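Local atomic coordinates of DHC, diheme cytochrome c (Rhodobacter sphaeroides, PDB entry 2FWT), a protein that probably transfers electrons through its two covalently bound c-type hemes, interacting with SHP, the sphaeroides heme protein. Residues T11-C16 with G53-Y58; T31-M34 with H40-E43; N112-A115 with G119-R122. All blocks are in the same frame, centred on the assembly; numbering follows the deposited sequence.

Contact 1: T11-C16 with G53-Y58; sequences TECSAC and GQIESY. With HEC (heme c), chain C.
I55 reaches out of helix 49-61 and lays its two branches against E12 and C13, at the point where helix 7-12 gives way to the heme-binding CXXCH motif. The longer branch ends at E12: I55 CD1 lies 3.8 Å from E12 CB and nearly as close to E12 CG, the two side chains crossing at about a right angle. In I55, chi1 (-68°) puts CG1 beside the backbone N and CG2 anti to it, and I55 CG2 packs 4.2 Å from C13 SG. E12 offers only its aliphatic part, because a bend at chi2 (-76°) carries the carboxylate away from the isoleucine. C13 SG is bonded to CAB of the heme and C16 SG to CAC, so the isoleucine backs one of the two thioether links. The contact is small, apolar and largely buried. Helix 49-61 thus lies beside the end of helix 7-12, where I55 also touches L8 and T9; L47 from the preceding loop reaches both E12 and I55, and M34 of helix 27-34 packs on I55 from a third helix.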
loop_
_atom_site.group_PDB
_atom_site.type_symbol
_atom_site.label_atom_id
_atom_site.label_comp_id
_atom_site.label_asym_id
_atom_site.label_seq_id
_atom_site.Cartn_x
_atom_site.Cartn_y
_atom_site.Cartn_z
ATOM N N THR A 11 5.044 -3.120 -11.379
ATOM C CA THR A 11 5.262 -2.080 -12.368
ATOM C C THR A 11 4.306 -0.918 -12.221
ATOM O O THR A 11 4.728 0.230 -12.131
ATOM C CB THR A 11 5.109 -2.681 -13.799
ATOM O OG1 THR A 11 6.210 -3.570 -14.014
ATOM C CG2 THR A 11 5.121 -1.607 -14.864
ATOM N N GLU A 12 3.010 -1.180 -12.160
ATOM C CA GLU A 12 2.083 -0.073 -12.160
ATOM C C GLU A 12 1.993 0.629 -10.808
ATOM O O GLU A 12 1.662 1.817 -10.754
ATOM C CB GLU A 12 0.679 -0.524 -12.565
ATOM C CG GLU A 12 0.600 -1.092 -13.986
ATOM C CD GLU A 12 0.624 -0.070 -15.101
ATOM O OE1 GLU A 12 0.629 1.177 -14.887
ATOM O OE2 GLU A 12 0.622 -0.561 -16.264
ATOM N N CYS A 13 2.243 -0.097 -9.730
ATOM C CA CYS A 13 1.994 0.445 -8.382
ATOM C C CYS A 13 3.300 0.890 -7.691
ATOM O O CYS A 13 3.274 1.278 -6.513
ATOM C CB CYS A 13 1.215 -0.571 -7.558
ATOM S SG CYS A 13 -0.405 -0.909 -8.318
ATOM N N SER A 14 4.423 0.893 -8.432
ATOM C CA SER A 14 5.674 1.469 -7.904
ATOM C C SER A 14 6.035 2.808 -8.605
ATOM O O SER A 14 7.115 3.354 -8.395
ATOM C CB SER A 14 6.821 0.440 -7.982
ATOM O OG SER A 14 7.185 0.164 -9.329
ATOM N N ALA A 15 5.083 3.333 -9.388
ATOM C CA ALA A 15 5.267 4.505 -10.218
ATOM C C ALA A 15 5.420 5.780 -9.413
ATOM O O ALA A 15 6.113 6.697 -9.853
ATOM N N CYS A 16 4.763 5.844 -8.245
ATOM C CA CYS A 16 4.788 7.036 -7.410
ATOM C C CYS A 16 5.169 6.829 -5.939
ATOM O O CYS A 16 5.205 7.790 -5.174
ATOM C CB CYS A 16 3.428 7.672 -7.427
ATOM S SG CYS A 16 2.788 8.128 -9.062
ATOM N N GLY A 53 -8.332 -4.739 -13.454
ATOM C CA GLY A 53 -8.875 -6.010 -12.990
ATOM C C GLY A 53 -7.825 -7.042 -12.644
ATOM O O GLY A 53 -7.958 -7.797 -11.663
ATOM N N GLN A 54 -6.778 -7.115 -13.442
ATOM C CA GLN A 54 -5.681 -8.038 -13.142
ATOM C C GLN A 54 -4.950 -7.708 -11.839
ATOM O O GLN A 54 -4.604 -8.626 -11.077
ATOM C CB GLN A 54 -4.632 -8.114 -14.267
ATOM C CG GLN A 54 -5.069 -8.923 -15.493
ATOM C CD GLN A 54 -4.924 -10.474 -15.442
ATOM O OE1 GLN A 54 -5.190 -11.111 -16.467
ATOM N NE2 GLN A 54 -4.504 -11.074 -14.306
ATOM N N ILE A 55 -4.677 -6.423 -11.618
ATOM C CA ILE A 55 -3.965 -6.003 -10.407
ATOM C C ILE A 55 -4.894 -6.259 -9.228
ATOM O O ILE A 55 -4.490 -6.827 -8.212
ATOM C CB ILE A 55 -3.539 -4.544 -10.499
ATOM C CG1 ILE A 55 -2.450 -4.411 -11.581
ATOM C CG2 ILE A 55 -3.131 -3.950 -9.166
ATOM C CD1 ILE A 55 -2.219 -2.983 -11.986
ATOM N N GLU A 56 -6.142 -5.854 -9.383
ATOM C CA GLU A 56 -7.107 -6.040 -8.311
ATOM C C GLU A 56 -7.249 -7.508 -7.924
ATOM O O GLU A 56 -7.309 -7.876 -6.755
ATOM C CB GLU A 56 -8.457 -5.438 -8.683
ATOM C CG GLU A 56 -9.435 -5.503 -7.532
ATOM C CD GLU A 56 -10.793 -4.905 -7.826
ATOM O OE1 GLU A 56 -10.916 -4.161 -8.826
ATOM O OE2 GLU A 56 -11.727 -5.195 -7.046
ATOM N N SER A 57 -7.324 -8.375 -8.908
ATOM C CA SER A 57 -7.450 -9.801 -8.617
ATOM C C SER A 57 -6.262 -10.315 -7.780
ATOM O O SER A 57 -6.449 -11.069 -6.821
ATOM C CB SER A 57 -7.619 -10.605 -9.919
ATOM O OG SER A 57 -7.485 -12.010 -9.638
ATOM N N TYR A 58 -5.045 -9.883 -8.118
ATOM C CA TYR A 58 -3.859 -10.277 -7.384
ATOM C C TYR A 58 -3.919 -9.746 -5.949
ATOM O O TYR A 58 -3.657 -10.494 -4.995
ATOM C CB TYR A 58 -2.578 -9.790 -8.105
ATOM C CG TYR A 58 -1.355 -9.825 -7.222
ATOM C CD1 TYR A 58 -0.651 -10.994 -7.041
ATOM C CD2 TYR A 58 -0.904 -8.682 -6.555
ATOM C CE1 TYR A 58 0.434 -11.047 -6.186
ATOM C CE2 TYR A 58 0.211 -8.729 -5.716
ATOM C CZ TYR A 58 0.872 -9.907 -5.551
ATOM O OH TYR A 58 1.966 -9.982 -4.734
HETATM FE FE HEC C . -0.822 4.995 -4.637
HETATM C CHA HEC C . -1.029 6.242 -1.501
HETATM C CHB HEC C . -1.786 1.908 -3.481
HETATM C CHC HEC C . -0.500 3.708 -7.757
HETATM C CHD HEC C . -0.016 8.080 -5.841
HETATM N NA HEC C . -1.285 4.207 -2.845
HETATM C C1A HEC C . -1.317 4.911 -1.654
HETATM C C2A HEC C . -1.708 4.046 -0.579
HETATM C C3A HEC C . -1.909 2.829 -1.126
HETATM C C4A HEC C . -1.642 2.914 -2.552
HETATM C CMA HEC C . -2.324 1.559 -0.406
HETATM C CAA HEC C . -1.839 4.469 0.889
HETATM C CBA HEC C . -0.496 4.507 1.614
HETATM C CGA HEC C . -0.729 4.664 3.104
HETATM O O1A HEC C . -0.989 3.641 3.769
HETATM O O2A HEC C . -0.647 5.806 3.628
HETATM N NB HEC C . -1.087 3.157 -5.464
HETATM C C1B HEC C . -1.565 2.032 -4.833
HETATM C C2B HEC C . -1.765 0.993 -5.817
HETATM C C3B HEC C . -1.418 1.511 -7.013
HETATM C C4B HEC C . -0.925 2.856 -6.792
HETATM C CMB HEC C . -2.369 -0.382 -5.457
HETATM C CAB HEC C . -1.477 0.859 -8.413
HETATM C CBB HEC C . -2.753 0.618 -8.872
HETATM N NC HEC C . -0.332 5.760 -6.442
HETATM C C1C HEC C . -0.244 5.044 -7.617
HETATM C C2C HEC C . 0.211 5.917 -8.668
HETATM C C3C HEC C . 0.335 7.143 -8.153
HETATM C C4C HEC C . 0.005 7.052 -6.741
HETATM C CMC HEC C . 0.444 5.476 -10.120
HETATM C CAC HEC C . 0.751 8.442 -8.899
HETATM C CBC HEC C . 0.068 8.816 -10.025
HETATM N ND HEC C . -0.593 6.803 -3.827
HETATM C C1D HEC C . -0.288 7.978 -4.515
HETATM C C2D HEC C . -0.270 9.095 -3.596
HETATM C C3D HEC C . -0.582 8.545 -2.241
HETATM C C4D HEC C . -0.763 7.116 -2.476
HETATM C CMD HEC C . -0.039 10.543 -3.917
HETATM C CAD HEC C . -0.676 9.357 -0.955
HETATM C CBD HEC C . 0.713 9.403 -0.303
HETATM C CGD HEC C . 0.723 10.261 0.939
HETATM O O1D HEC C . -0.380 10.549 1.465
HETATM O O2D HEC C . 1.850 10.636 1.393
#

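Contact 2: T31-M34 with H40-E43; sequences TALM and HFGE. With HEC (heme c), chain C.
The turn that carries an axial ligand of the first heme, a type I' turn from H40 to E43, packs here against the end of helix 27-34. H40 NE2 binds the iron at 2.0 Å, and H17 of the CXXCH motif supplies the other axial nitrogen, making a bis-histidine site. With CG anti to the backbone N (chi1 -178°), the imidazole extends from the turn to the metal. Its other nitrogen is held by water: H40 ND1 donates to a water 2.8 Å away that lies in the ring plane, and this water donates in turn to L33 O, also at 2.8 Å. F41 sets its CD1 3.6 Å above the imidazole plane of H40, over the ring centre, while H40 NE2 lies in the plane of the phenyl ring at its edge. F41 CD1 also comes within 3.3 Å of the heme meso carbon CHA. L33 fills the angle between these groups, its CD2 3.6 Å from F41 CE1 and its CD1 3.6 Å from the heme methyl CMA. An alanine in place of F41 would probably open a gap beside L33 CD2 and leave the imidazole freer to turn. G42 suits the turn, since its backbone angles would jam a CB against the carbonyl of F41. Bound at both nitrogens and covered on one face, the imidazole has its rotation about the iron bond restricted, and donation from ND1 to water probably makes NE2 a somewhat stronger ligand to the iron.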
loop_
_atom_site.group_PDB
_atom_site.type_symbol
_atom_site.label_atom_id
_atom_site.label_comp_id
_atom_site.label_asym_id
_atom_site.label_seq_id
_atom_site.Cartn_x
_atom_site.Cartn_y
_atom_site.Cartn_z
ATOM N N THR A 31 -10.133 -3.413 -3.237
ATOM C CA THR A 31 -11.207 -3.209 -4.224
ATOM C C THR A 31 -11.634 -1.727 -4.249
ATOM O O THR A 31 -11.845 -1.126 -5.314
ATOM C CB THR A 31 -12.392 -4.150 -3.935
ATOM O OG1 THR A 31 -11.994 -5.488 -4.234
ATOM C CG2 THR A 31 -13.613 -3.772 -4.735
ATOM N N ALA A 32 -11.753 -1.137 -3.075
ATOM C CA ALA A 32 -12.133 0.259 -2.988
ATOM C C ALA A 32 -11.117 1.164 -3.663
ATOM O O ALA A 32 -11.479 2.115 -4.384
ATOM C CB ALA A 32 -12.312 0.644 -1.543
ATOM N N LEU A 33 -9.845 0.925 -3.379
ATOM C CA LEU A 33 -8.782 1.706 -3.979
ATOM C C LEU A 33 -8.760 1.518 -5.507
ATOM O O LEU A 33 -8.672 2.494 -6.281
ATOM C CB LEU A 33 -7.423 1.327 -3.397
ATOM C CG LEU A 33 -6.963 1.927 -2.077
ATOM C CD1 LEU A 33 -5.685 1.248 -1.619
ATOM C CD2 LEU A 33 -6.731 3.438 -2.207
ATOM N N MET A 34 -8.863 0.275 -5.953
ATOM C CA MET A 34 -8.775 0.012 -7.398
ATOM C C MET A 34 -9.995 0.565 -8.189
ATOM O O MET A 34 -9.943 0.756 -9.419
ATOM C CB MET A 34 -8.572 -1.477 -7.649
ATOM C CG MET A 34 -7.265 -2.014 -7.078
ATOM S SD MET A 34 -5.774 -1.228 -7.730
ATOM C CE MET A 34 -5.804 -1.740 -9.445
ATOM N N HIS A 40 -7.090 9.112 -6.653
ATOM C CA HIS A 40 -6.245 8.308 -5.773
ATOM C C HIS A 40 -5.421 9.301 -4.988
ATOM O O HIS A 40 -4.398 9.777 -5.457
ATOM C CB HIS A 40 -5.319 7.419 -6.641
ATOM C CG HIS A 40 -4.408 6.492 -5.887
ATOM N ND1 HIS A 40 -4.852 5.336 -5.284
ATOM C CD2 HIS A 40 -3.057 6.496 -5.739
ATOM C CE1 HIS A 40 -3.811 4.702 -4.750
ATOM N NE2 HIS A 40 -2.702 5.375 -5.022
ATOM N N PHE A 41 -5.888 9.630 -3.800
ATOM C CA PHE A 41 -5.159 10.509 -2.907
ATOM C C PHE A 41 -4.686 11.787 -3.553
ATOM O O PHE A 41 -3.556 12.227 -3.317
ATOM C CB PHE A 41 -3.993 9.787 -2.261
ATOM C CG PHE A 41 -4.385 8.537 -1.585
ATOM C CD1 PHE A 41 -4.085 7.309 -2.143
ATOM C CD2 PHE A 41 -5.090 8.575 -0.393
ATOM C CE1 PHE A 41 -4.462 6.145 -1.517
ATOM C CE2 PHE A 41 -5.491 7.406 0.234
ATOM C CZ PHE A 41 -5.172 6.178 -0.332
ATOM N N GLY A 42 -5.570 12.379 -4.357
ATOM C CA GLY A 42 -5.279 13.642 -5.044
ATOM C C GLY A 42 -4.643 13.514 -6.413
ATOM O O GLY A 42 -4.485 14.533 -7.100
ATOM N N GLU A 43 -4.254 12.295 -6.816
ATOM C CA GLU A 43 -3.557 12.071 -8.082
ATOM C C GLU A 43 -4.353 11.126 -8.971
ATOM O O GLU A 43 -5.155 10.345 -8.496
ATOM C CB GLU A 43 -2.147 11.510 -7.854
ATOM C CG GLU A 43 -1.363 12.360 -6.840
ATOM C CD GLU A 43 0.154 12.360 -7.013
ATOM O OE1 GLU A 43 0.732 11.477 -7.694
ATOM O OE2 GLU A 43 0.793 13.266 -6.432
HETATM FE FE HEC C . -0.822 4.995 -4.637
HETATM C CHA HEC C . -1.029 6.242 -1.501
HETATM C CHB HEC C . -1.786 1.908 -3.481
HETATM C CHC HEC C . -0.500 3.708 -7.757
HETATM C CHD HEC C . -0.016 8.080 -5.841
HETATM N NA HEC C . -1.285 4.207 -2.845
HETATM C C1A HEC C . -1.317 4.911 -1.654
HETATM C C2A HEC C . -1.708 4.046 -0.579
HETATM C C3A HEC C . -1.909 2.829 -1.126
HETATM C C4A HEC C . -1.642 2.914 -2.552
HETATM C CMA HEC C . -2.324 1.559 -0.406
HETATM C CAA HEC C . -1.839 4.469 0.889
HETATM C CBA HEC C . -0.496 4.507 1.614
HETATM C CGA HEC C . -0.729 4.664 3.104
HETATM O O1A HEC C . -0.989 3.641 3.769
HETATM O O2A HEC C . -0.647 5.806 3.628
HETATM N NB HEC C . -1.087 3.157 -5.464
HETATM C C1B HEC C . -1.565 2.032 -4.833
HETATM C C2B HEC C . -1.765 0.993 -5.817
HETATM C C3B HEC C . -1.418 1.511 -7.013
HETATM C C4B HEC C . -0.925 2.856 -6.792
HETATM C CMB HEC C . -2.369 -0.382 -5.457
HETATM C CAB HEC C . -1.477 0.859 -8.413
HETATM C CBB HEC C . -2.753 0.618 -8.872
HETATM N NC HEC C . -0.332 5.760 -6.442
HETATM C C1C HEC C . -0.244 5.044 -7.617
HETATM C C2C HEC C . 0.211 5.917 -8.668
HETATM C C3C HEC C . 0.335 7.143 -8.153
HETATM C C4C HEC C . 0.005 7.052 -6.741
HETATM C CMC HEC C . 0.444 5.476 -10.120
HETATM C CAC HEC C . 0.751 8.442 -8.899
HETATM C CBC HEC C . 0.068 8.816 -10.025
HETATM N ND HEC C . -0.593 6.803 -3.827
HETATM C C1D HEC C . -0.288 7.978 -4.515
HETATM C C2D HEC C . -0.270 9.095 -3.596
HETATM C C3D HEC C . -0.582 8.545 -2.241
HETATM C C4D HEC C . -0.763 7.116 -2.476
HETATM C CMD HEC C . -0.039 10.543 -3.917
HETATM C CAD HEC C . -0.676 9.357 -0.955
HETATM C CBD HEC C . 0.713 9.403 -0.303
HETATM C CGD HEC C . 0.723 10.261 0.939
HETATM O O1D HEC C . -0.380 10.549 1.465
HETATM O O2D HEC C . 1.850 10.636 1.393
HETATM O O HOH W 1 -7.623 4.888 -5.384
#

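Contact 3: N112-A115 with G119-R122; sequences NCAA and GAER. With HEC (heme c), chain B.
A120 and the pair C113-A114 meet through apolar contacts alone, over a small patch where the chain doubles back after the second CXXCH motif. The methyl of A120 points toward segment 112-115 and settles over its backbone: A120 CB lies 4.1 Å from A114 CA. A120 CB is also 4.3 Å from A114 CB, so the alanine methyls meet. C113 CB, too, comes to 4.3 Å from A120 CB. With a side chain this short, the two backbones can come close, their CA atoms only 5.4 Å apart at A114 and A120.

The covalent part belongs to C113, whose SG is bonded to CAB of the second heme at 2.0 Å. A chi1 of -36°, short of the usual -60°, directs SG to the heme carbon; CB, which chi1 does not move, faces A120. C116 makes the second thioether and H117 is an axial ligand of the iron, with H95 as the other.

Backbone hydrogen bonds shape each segment separately. A115 N donates to N112 O, and R122 N to G119 O, the latter within a short 3-10 turn. N112 O also looks onto the heme methyl CMC, and N112 ND2 is bonded back to A107 O.

Around the patch, M18 touches both C113 and A120, Y20 packs on C113, and F125 on A120. At the nearest atoms, the side chain of C113 is about 7 Å from the first heme, and that of A120 about 4 Å from the side chain of H117. Since only carbon atoms meet between the segments, the fit depends on close shape and not on directional bonds, and the thioether and each segment's own backbone bonds probably set the geometry.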
loop_
_atom_site.group_PDB
_atom_site.type_symbol
_atom_site.label_atom_id
_atom_site.label_comp_id
_atom_site.label_asym_id
_atom_site.label_seq_id
_atom_site.Cartn_x
_atom_site.Cartn_y
_atom_site.Cartn_z
ATOM N N ASN A 112 5.500 6.872 3.293
ATOM C CA ASN A 112 6.858 6.687 2.760
ATOM C C ASN A 112 7.665 5.694 3.571
ATOM O O ASN A 112 8.588 6.081 4.293
ATOM C CB ASN A 112 7.548 8.043 2.735
ATOM C CG ASN A 112 8.902 8.045 2.017
ATOM O OD1 ASN A 112 9.354 7.050 1.349
ATOM N ND2 ASN A 112 9.588 9.193 2.157
ATOM N N CYS A 113 7.270 4.413 3.501
ATOM C CA CYS A 113 7.850 3.411 4.369
ATOM C C CYS A 113 9.369 3.372 4.277
ATOM O O CYS A 113 10.055 3.183 5.293
ATOM C CB CYS A 113 7.303 2.010 4.134
ATOM S SG CYS A 113 5.582 1.882 3.723
ATOM N N ALA A 114 9.890 3.559 3.063
ATOM C CA ALA A 114 11.327 3.407 2.827
ATOM C C ALA A 114 12.177 4.515 3.407
ATOM O O ALA A 114 13.397 4.350 3.516
ATOM C CB ALA A 114 11.598 3.262 1.346
ATOM N N ALA A 115 11.564 5.635 3.773
ATOM C CA ALA A 115 12.278 6.747 4.425
ATOM C C ALA A 115 12.770 6.362 5.821
ATOM O O ALA A 115 13.733 6.949 6.360
ATOM C CB ALA A 115 11.394 7.923 4.515
ATOM N N GLY A 119 14.853 -1.853 4.684
ATOM C CA GLY A 119 14.518 -3.070 3.963
ATOM C C GLY A 119 13.078 -3.167 3.490
ATOM O O GLY A 119 12.615 -4.254 3.168
ATOM N N ALA A 120 12.355 -2.042 3.467
ATOM C CA ALA A 120 10.945 -2.022 3.037
ATOM C C ALA A 120 10.730 -2.734 1.699
ATOM O O ALA A 120 9.862 -3.564 1.589
ATOM C CB ALA A 120 10.438 -0.603 2.944
ATOM N N GLU A 121 11.516 -2.396 0.692
ATOM C CA GLU A 121 11.299 -2.927 -0.656
ATOM C C GLU A 121 11.525 -4.452 -0.718
ATOM O O GLU A 121 11.076 -5.122 -1.665
ATOM C CB GLU A 121 12.189 -2.203 -1.645
ATOM N N ARG A 122 12.208 -4.981 0.301
ATOM C CA ARG A 122 12.385 -6.420 0.512
ATOM C C ARG A 122 11.416 -7.002 1.556
ATOM O O ARG A 122 11.562 -8.156 1.957
ATOM C CB ARG A 122 13.843 -6.706 0.916
HETATM FE FE HEC B . 7.102 1.613 10.271
HETATM C CHA HEC B . 7.640 -0.295 13.024
HETATM C CHB HEC B . 5.554 -0.991 8.714
HETATM C CHC HEC B . 6.244 3.655 7.678
HETATM C CHD HEC B . 9.130 4.043 11.515
HETATM N NA HEC B . 6.670 -0.282 10.780
HETATM C C1A HEC B . 6.943 -0.880 11.989
HETATM C C2A HEC B . 6.443 -2.212 11.967
HETATM C C3A HEC B . 5.879 -2.419 10.764
HETATM C C4A HEC B . 6.009 -1.205 9.992
HETATM C CMA HEC B . 5.237 -3.736 10.297
HETATM C CAA HEC B . 6.529 -3.240 13.123
HETATM C CBA HEC B . 5.206 -3.189 13.870
HETATM C CGA HEC B . 5.206 -4.073 15.121
HETATM O O1A HEC B . 4.421 -5.035 15.157
HETATM O O2A HEC B . 5.979 -3.850 16.082
HETATM N NB HEC B . 6.099 1.391 8.528
HETATM C C1B HEC B . 5.524 0.216 8.064
HETATM C C2B HEC B . 4.886 0.462 6.799
HETATM C C3B HEC B . 5.068 1.757 6.502
HETATM C C4B HEC B . 5.839 2.347 7.588
HETATM C CMB HEC B . 4.134 -0.623 6.017
HETATM C CAB HEC B . 4.529 2.555 5.291
HETATM C CBB HEC B . 3.184 2.460 4.956
HETATM N NC HEC B . 7.617 3.486 9.719
HETATM C C1C HEC B . 7.116 4.159 8.610
HETATM C C2C HEC B . 7.690 5.491 8.603
HETATM C C3C HEC B . 8.497 5.629 9.665
HETATM C C4C HEC B . 8.465 4.356 10.367
HETATM C CMC HEC B . 7.375 6.516 7.522
HETATM C CAC HEC B . 9.310 6.875 10.092
HETATM C CBC HEC B . 8.774 8.138 10.016
HETATM N ND HEC B . 8.170 1.838 11.939
HETATM C C1D HEC B . 8.986 2.917 12.236
HETATM C C2D HEC B . 9.732 2.654 13.464
HETATM C C3D HEC B . 9.289 1.320 13.945
HETATM C C4D HEC B . 8.313 0.890 12.952
HETATM C CMD HEC B . 10.751 3.570 14.137
HETATM C CAD HEC B . 9.760 0.560 15.210
HETATM C CBD HEC B . 10.888 -0.416 14.852
HETATM C CGD HEC B . 10.995 -1.566 15.861
HETATM O O1D HEC B . 10.390 -1.576 16.980
HETATM O O2D HEC B . 11.696 -2.555 15.540
#

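In the fold
From the N terminus, helix 7-12 runs into the first CXXCH motif, and contact 1 closes a long loop when helix 49-61 returns to that junction. Contact 2 is nested inside this loop, joining helix 27-34 to the turn that follows it. The two touch, E56 meeting T31 and I55 meeting M34; helices 7-12 and 27-34 and the axial ligand turn meet at the first heme, with helix 49-61 packed behind. Contact 3 follows in series beside the second heme, closing a tight loop from the start of the second CXXCH motif to the residues just after it. Its centre lies about 18 Å from that of contact 1 and, across the chain's centre, about 21 Å from that of contact 2.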